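Local coordinates for Lin1840 protein (Listeria innocua serovar 6a, PDB 4ZO7) that probably hydrolyses terminal, non-reducing beta-D-glucosyl residues and releases beta-D-glucose, as a family 3 glycoside hydrolase, at residues A375-N380 and A521-W526; G548-S553 and F598-S603. The protein carries 2 engineered substitutions. All coordinates share one frame; numbering follows the deposited sequence.

Contact 1. Residues A375-N380 and A521-W526; sequences AVLLEN and ALLELW. With BGC (beta-D-glucopyranose), chain D.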
# COMPACT_ATOMS: atom_id res chain seq x y z
N ALA A 375 -26.58 10.49 -5.57
CA ALA A 375 -25.81 11.68 -5.40
C ALA A 375 -25.58 11.92 -3.89
O ALA A 375 -26.42 11.53 -3.09
CB ALA A 375 -26.50 12.84 -5.98
N VAL A 376 -24.44 12.52 -3.54
CA VAL A 376 -24.10 12.82 -2.13
C VAL A 376 -23.94 14.34 -1.89
O VAL A 376 -23.11 14.96 -2.49
CB VAL A 376 -22.79 12.13 -1.70
CG1 VAL A 376 -22.47 12.42 -0.23
CG2 VAL A 376 -22.85 10.63 -2.01
N LEU A 377 -24.74 14.91 -1.01
CA LEU A 377 -24.57 16.29 -0.60
C LEU A 377 -23.48 16.35 0.43
O LEU A 377 -23.66 15.82 1.52
CB LEU A 377 -25.87 16.88 0.02
CG LEU A 377 -25.90 18.38 0.40
CD1 LEU A 377 -25.69 19.22 -0.87
CD2 LEU A 377 -27.24 18.69 1.08
N LEU A 378 -22.37 17.01 0.08
CA LEU A 378 -21.18 17.11 0.92
C LEU A 378 -21.10 18.39 1.79
O LEU A 378 -20.61 18.35 2.91
CB LEU A 378 -19.91 16.93 0.02
CG LEU A 378 -19.83 15.56 -0.66
CD1 LEU A 378 -18.59 15.41 -1.54
CD2 LEU A 378 -19.75 14.49 0.38
N GLU A 379 -21.55 19.52 1.24
CA GLU A 379 -21.61 20.80 2.00
C GLU A 379 -22.87 21.59 1.61
O GLU A 379 -23.31 21.55 0.46
CB GLU A 379 -20.38 21.71 1.78
CG GLU A 379 -18.98 21.09 1.94
CD GLU A 379 -18.53 20.88 3.39
OE1 GLU A 379 -19.22 21.38 4.35
OE2 GLU A 379 -17.46 20.20 3.57
N ASN A 380 -23.41 22.34 2.55
CA ASN A 380 -24.52 23.25 2.25
C ASN A 380 -24.58 24.25 3.36
O ASN A 380 -25.27 24.07 4.34
CB ASN A 380 -25.83 22.47 2.16
CG ASN A 380 -26.97 23.28 1.62
OD1 ASN A 380 -26.76 24.30 0.98
ND2 ASN A 380 -28.19 22.82 1.87
N ALA A 521 -21.80 25.41 -1.19
CA ALA A 521 -22.43 24.06 -1.28
C ALA A 521 -21.61 23.23 -2.24
O ALA A 521 -20.93 23.80 -3.15
CB ALA A 521 -23.88 24.11 -1.78
N LEU A 522 -21.64 21.92 -2.02
CA LEU A 522 -20.88 20.97 -2.84
C LEU A 522 -21.70 19.70 -2.92
O LEU A 522 -22.02 19.14 -1.92
CB LEU A 522 -19.45 20.73 -2.26
CG LEU A 522 -18.56 19.64 -2.86
CD1 LEU A 522 -18.08 19.98 -4.26
CD2 LEU A 522 -17.32 19.39 -2.00
N LEU A 523 -22.03 19.29 -4.15
CA LEU A 523 -22.88 18.19 -4.46
C LEU A 523 -22.15 17.25 -5.40
O LEU A 523 -21.76 17.62 -6.51
CB LEU A 523 -24.17 18.64 -5.14
CG LEU A 523 -25.28 17.63 -5.50
CD1 LEU A 523 -25.79 16.81 -4.30
CD2 LEU A 523 -26.44 18.30 -6.22
N GLU A 524 -21.96 16.02 -4.90
CA GLU A 524 -21.27 14.97 -5.62
C GLU A 524 -22.29 14.20 -6.41
O GLU A 524 -23.11 13.46 -5.85
CB GLU A 524 -20.55 14.05 -4.62
CG GLU A 524 -20.02 12.76 -5.23
CD GLU A 524 -18.83 12.96 -6.15
OE1 GLU A 524 -19.10 13.17 -7.36
OE2 GLU A 524 -17.64 12.87 -5.67
N LEU A 525 -22.31 14.41 -7.71
CA LEU A 525 -23.17 13.63 -8.60
C LEU A 525 -22.60 12.36 -9.19
O LEU A 525 -23.34 11.58 -9.83
CB LEU A 525 -23.59 14.54 -9.77
CG LEU A 525 -24.54 15.55 -9.14
CD1 LEU A 525 -24.35 16.93 -9.66
CD2 LEU A 525 -25.99 15.10 -9.21
N TRP A 526 -21.28 12.17 -9.04
CA TRP A 526 -20.54 11.10 -9.66
C TRP A 526 -20.86 11.26 -11.14
O TRP A 526 -20.93 12.40 -11.60
CB TRP A 526 -20.94 9.75 -9.09
CG TRP A 526 -20.71 9.59 -7.60
CD1 TRP A 526 -21.66 9.54 -6.60
CD2 TRP A 526 -19.45 9.41 -6.96
NE1 TRP A 526 -21.04 9.33 -5.36
CE2 TRP A 526 -19.69 9.23 -5.58
CE3 TRP A 526 -18.12 9.31 -7.44
CZ2 TRP A 526 -18.63 9.01 -4.66
CZ3 TRP A 526 -17.08 9.09 -6.52
CH2 TRP A 526 -17.34 8.95 -5.16
C2 BGC D . -18.36 18.39 7.66
C3 BGC D . -17.84 19.39 6.60
C4 BGC D . -16.36 19.67 6.83
C5 BGC D . -15.60 18.34 6.94
C6 BGC D . -14.10 18.52 7.13
C1 BGC D . -17.51 17.12 7.67
O1 BGC D . -18.05 16.16 8.60
O2 BGC D . -19.71 18.05 7.39
O3 BGC D . -18.64 20.57 6.56
O4 BGC D . -15.82 20.29 5.66
O5 BGC D . -16.16 17.50 7.96
O6 BGC D . -13.50 17.23 7.16
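Val376 and Glu524 face each other as an antiparallel hydrogen-bonded pair where edge strand 376-380 joins strand 521-524, in the mixed sheet of the family 3 C-terminal domain. Two nearly straight backbone bonds lock the pair, Val376 N to Glu524 O at 2.8 Å and Glu524 N to Val376 O at 2.9 Å. Further along is a classic beta bulge: Leu378 and Glu379 both face Leu522, whose O takes two N-H groups, from Leu378 at 2.9 Å and from Glu379 at a longer 3.2 Å. Apolar side chains pack on both faces here. Leu377 and Leu523 cross at about a right angle with their CD1 methyls in contact, and on the other face Leu378 CD1 rests on Glu524 CB at 3.9 Å. Helices 532-541 and 103-109 close over opposite faces of the Ala375 end, where Trp526 NE1 is buried without a polar partner. The looser end is that of Asn380, partly exposed, its OD1 taken by Leu385 N. Next to it the Glu379 side chain, bent at chi2 (-77°), reaches the bound glucose. OE1 lies a doubtfully short 2.4 Å from O3; OE2, also bonded by Tyr596 OH, accepts from O4 at 2.7 Å.

Contact 2. Residues G548-S553 and F598-S603; sequences GKLSMS and FGYGKS. With BGC (beta-D-glucopyranose), chain D.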
# COMPACT_ATOMS: atom_id res chain seq x y z
N GLY A 548 -27.91 10.36 -0.53
CA GLY A 548 -26.80 9.41 -0.72
C GLY A 548 -25.74 9.64 0.36
O GLY A 548 -25.68 10.72 0.94
N LYS A 549 -24.98 8.58 0.67
CA LYS A 549 -23.87 8.61 1.66
C LYS A 549 -22.61 8.07 1.04
O LYS A 549 -22.67 7.19 0.19
CB LYS A 549 -24.20 7.77 2.87
CG LYS A 549 -25.52 8.07 3.58
CD LYS A 549 -25.65 9.42 4.29
CE LYS A 549 -26.84 9.43 5.25
NZ LYS A 549 -26.87 10.71 6.02
N LEU A 550 -21.45 8.54 1.43
CA LEU A 550 -20.22 8.06 0.79
C LEU A 550 -20.06 6.61 1.09
O LEU A 550 -20.10 6.23 2.24
CB LEU A 550 -19.00 8.84 1.30
CG LEU A 550 -19.03 10.34 0.86
CD1 LEU A 550 -17.88 11.04 1.55
CD2 LEU A 550 -18.97 10.61 -0.64
N SER A 551 -19.79 5.81 0.06
CA SER A 551 -19.40 4.40 0.26
C SER A 551 -17.87 4.18 0.14
O SER A 551 -17.38 3.04 0.22
CB SER A 551 -20.15 3.55 -0.73
OG SER A 551 -19.74 3.93 -2.00
N MET A 552 -17.14 5.30 -0.02
CA MET A 552 -15.73 5.34 -0.12
C MET A 552 -15.20 6.63 0.51
O MET A 552 -15.73 7.68 0.27
CB MET A 552 -15.26 5.16 -1.54
CG MET A 552 -13.77 4.79 -1.58
SD MET A 552 -13.29 4.27 -3.24
CE MET A 552 -11.65 3.64 -3.03
N SER A 553 -14.16 6.53 1.34
CA SER A 553 -13.59 7.67 2.01
C SER A 553 -12.95 8.69 1.01
O SER A 553 -12.38 8.30 -0.07
CB SER A 553 -12.54 7.18 3.03
OG SER A 553 -13.11 6.40 4.02
N PHE A 598 -16.61 7.40 5.45
CA PHE A 598 -17.63 6.47 4.98
C PHE A 598 -18.96 6.73 5.69
O PHE A 598 -19.01 6.96 6.96
CB PHE A 598 -17.18 5.09 5.33
CG PHE A 598 -18.15 3.99 4.95
CD1 PHE A 598 -18.08 3.38 3.70
CD2 PHE A 598 -19.05 3.48 5.87
CE1 PHE A 598 -18.97 2.37 3.34
CE2 PHE A 598 -19.91 2.43 5.50
CZ PHE A 598 -19.85 1.86 4.27
N GLY A 599 -20.04 6.62 4.93
CA GLY A 599 -21.40 6.79 5.48
C GLY A 599 -21.90 8.21 5.63
O GLY A 599 -23.01 8.40 6.14
N TYR A 600 -21.08 9.20 5.20
CA TYR A 600 -21.41 10.64 5.31
C TYR A 600 -22.17 11.21 4.11
O TYR A 600 -21.79 10.99 2.95
CB TYR A 600 -20.13 11.47 5.54
CG TYR A 600 -20.29 13.00 5.46
CD1 TYR A 600 -20.83 13.75 6.52
CD2 TYR A 600 -19.90 13.68 4.33
CE1 TYR A 600 -20.94 15.14 6.43
CE2 TYR A 600 -20.04 15.07 4.23
CZ TYR A 600 -20.55 15.80 5.29
OH TYR A 600 -20.66 17.18 5.17
N GLY A 601 -23.20 12.00 4.42
CA GLY A 601 -23.99 12.67 3.37
C GLY A 601 -25.01 13.56 4.09
O GLY A 601 -25.53 13.21 5.12
N LYS A 602 -25.25 14.73 3.56
CA LYS A 602 -26.21 15.62 4.14
C LYS A 602 -27.63 15.47 3.50
O LYS A 602 -27.85 14.69 2.54
CB LYS A 602 -25.65 17.05 4.09
CG LYS A 602 -24.33 17.24 4.85
CD LYS A 602 -23.77 18.63 4.60
CE LYS A 602 -24.59 19.72 5.26
NZ LYS A 602 -24.39 19.66 6.74
N SER A 603 -28.59 16.22 4.05
CA SER A 603 -29.99 16.20 3.59
C SER A 603 -30.58 17.63 3.81
O SER A 603 -30.10 18.39 4.66
CB SER A 603 -30.76 15.18 4.45
OG SER A 603 -32.18 15.27 4.31
C2 BGC D . -18.36 18.39 7.66
C3 BGC D . -17.84 19.39 6.60
C4 BGC D . -16.36 19.67 6.83
C5 BGC D . -15.60 18.34 6.94
C6 BGC D . -14.10 18.52 7.13
C1 BGC D . -17.51 17.12 7.67
O1 BGC D . -18.05 16.16 8.60
O2 BGC D . -19.71 18.05 7.39
O3 BGC D . -18.64 20.57 6.56
O4 BGC D . -15.82 20.29 5.66
O5 BGC D . -16.16 17.50 7.96
O6 BGC D . -13.50 17.23 7.16
O HOH W 1 -26.56 13.27 0.51
O HOH W 2 -24.11 11.12 7.29
O HOH W 3 -28.53 12.40 4.18
O HOH W 4 -14.09 6.64 6.61
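Leu550 exchanges two backbone hydrogen bonds with the loop 598-603: its O takes Gly599 N at 2.7 Å, in the carbonyl plane, and its N gives to Tyr600 O, standing well above that carbonyl's plane. Two CA-H...O contacts flank these bonds, Lys549 CA to Tyr600 O and Gly601 CA to Gly548 O, the latter almost linear at 169°. Among side-chain bonds, Lys549 NZ gives to Gly601 O at 3.0 Å and forms a salt bridge with Glu640. Tyr600, its CG anti to the backbone N (chi1 171°), carries OH to the bound glucose, accepting from O2 at 2.6 Å, and also bonds Leu378 O. One water links Lys549 NZ to Gly601 N, another Ser553 OG to Phe598 N. Packing is sparser: the aliphatic chain of Lys549 runs along Gly599 O, Phe598 turns its ring edge to Ser551 O, 3.6 Å from CE1, and Leu550 CD1 meets the edge of the Tyr600 ring. Gly599 has a positive phi that calls for glycine, and Gly601 has no room for a CB beside Gly548 O. Every direct hydrogen bond between the segments ends on a main-chain carbonyl, so backbone chemistry joins two strandless segments while the Tyr600 hydroxyl is left to meet the sugar.

Overall arrangement
From the N terminus, the chain passes through the eight-stranded parallel barrel domain and helix 361-374 before reaching 375-380. Contact 1 then closes a loop of 140 residues, which holds the other strands of the mixed sheet, when 521-526 returns beside that edge strand. After helix 532-541 the chain enters 548-553, and contact 2 closes a second loop, of 44 residues without helix or strand, at 598-603. The two closures follow in series, neither enclosing the other, with centres about 10 Å apart. A probable hydrogen bond from Lys602 N to Leu377 O joins them. Together they bring the sheet's edge against a loop that also meets strand 638-648 of the fibronectin-type region, one glucose touching both contacts.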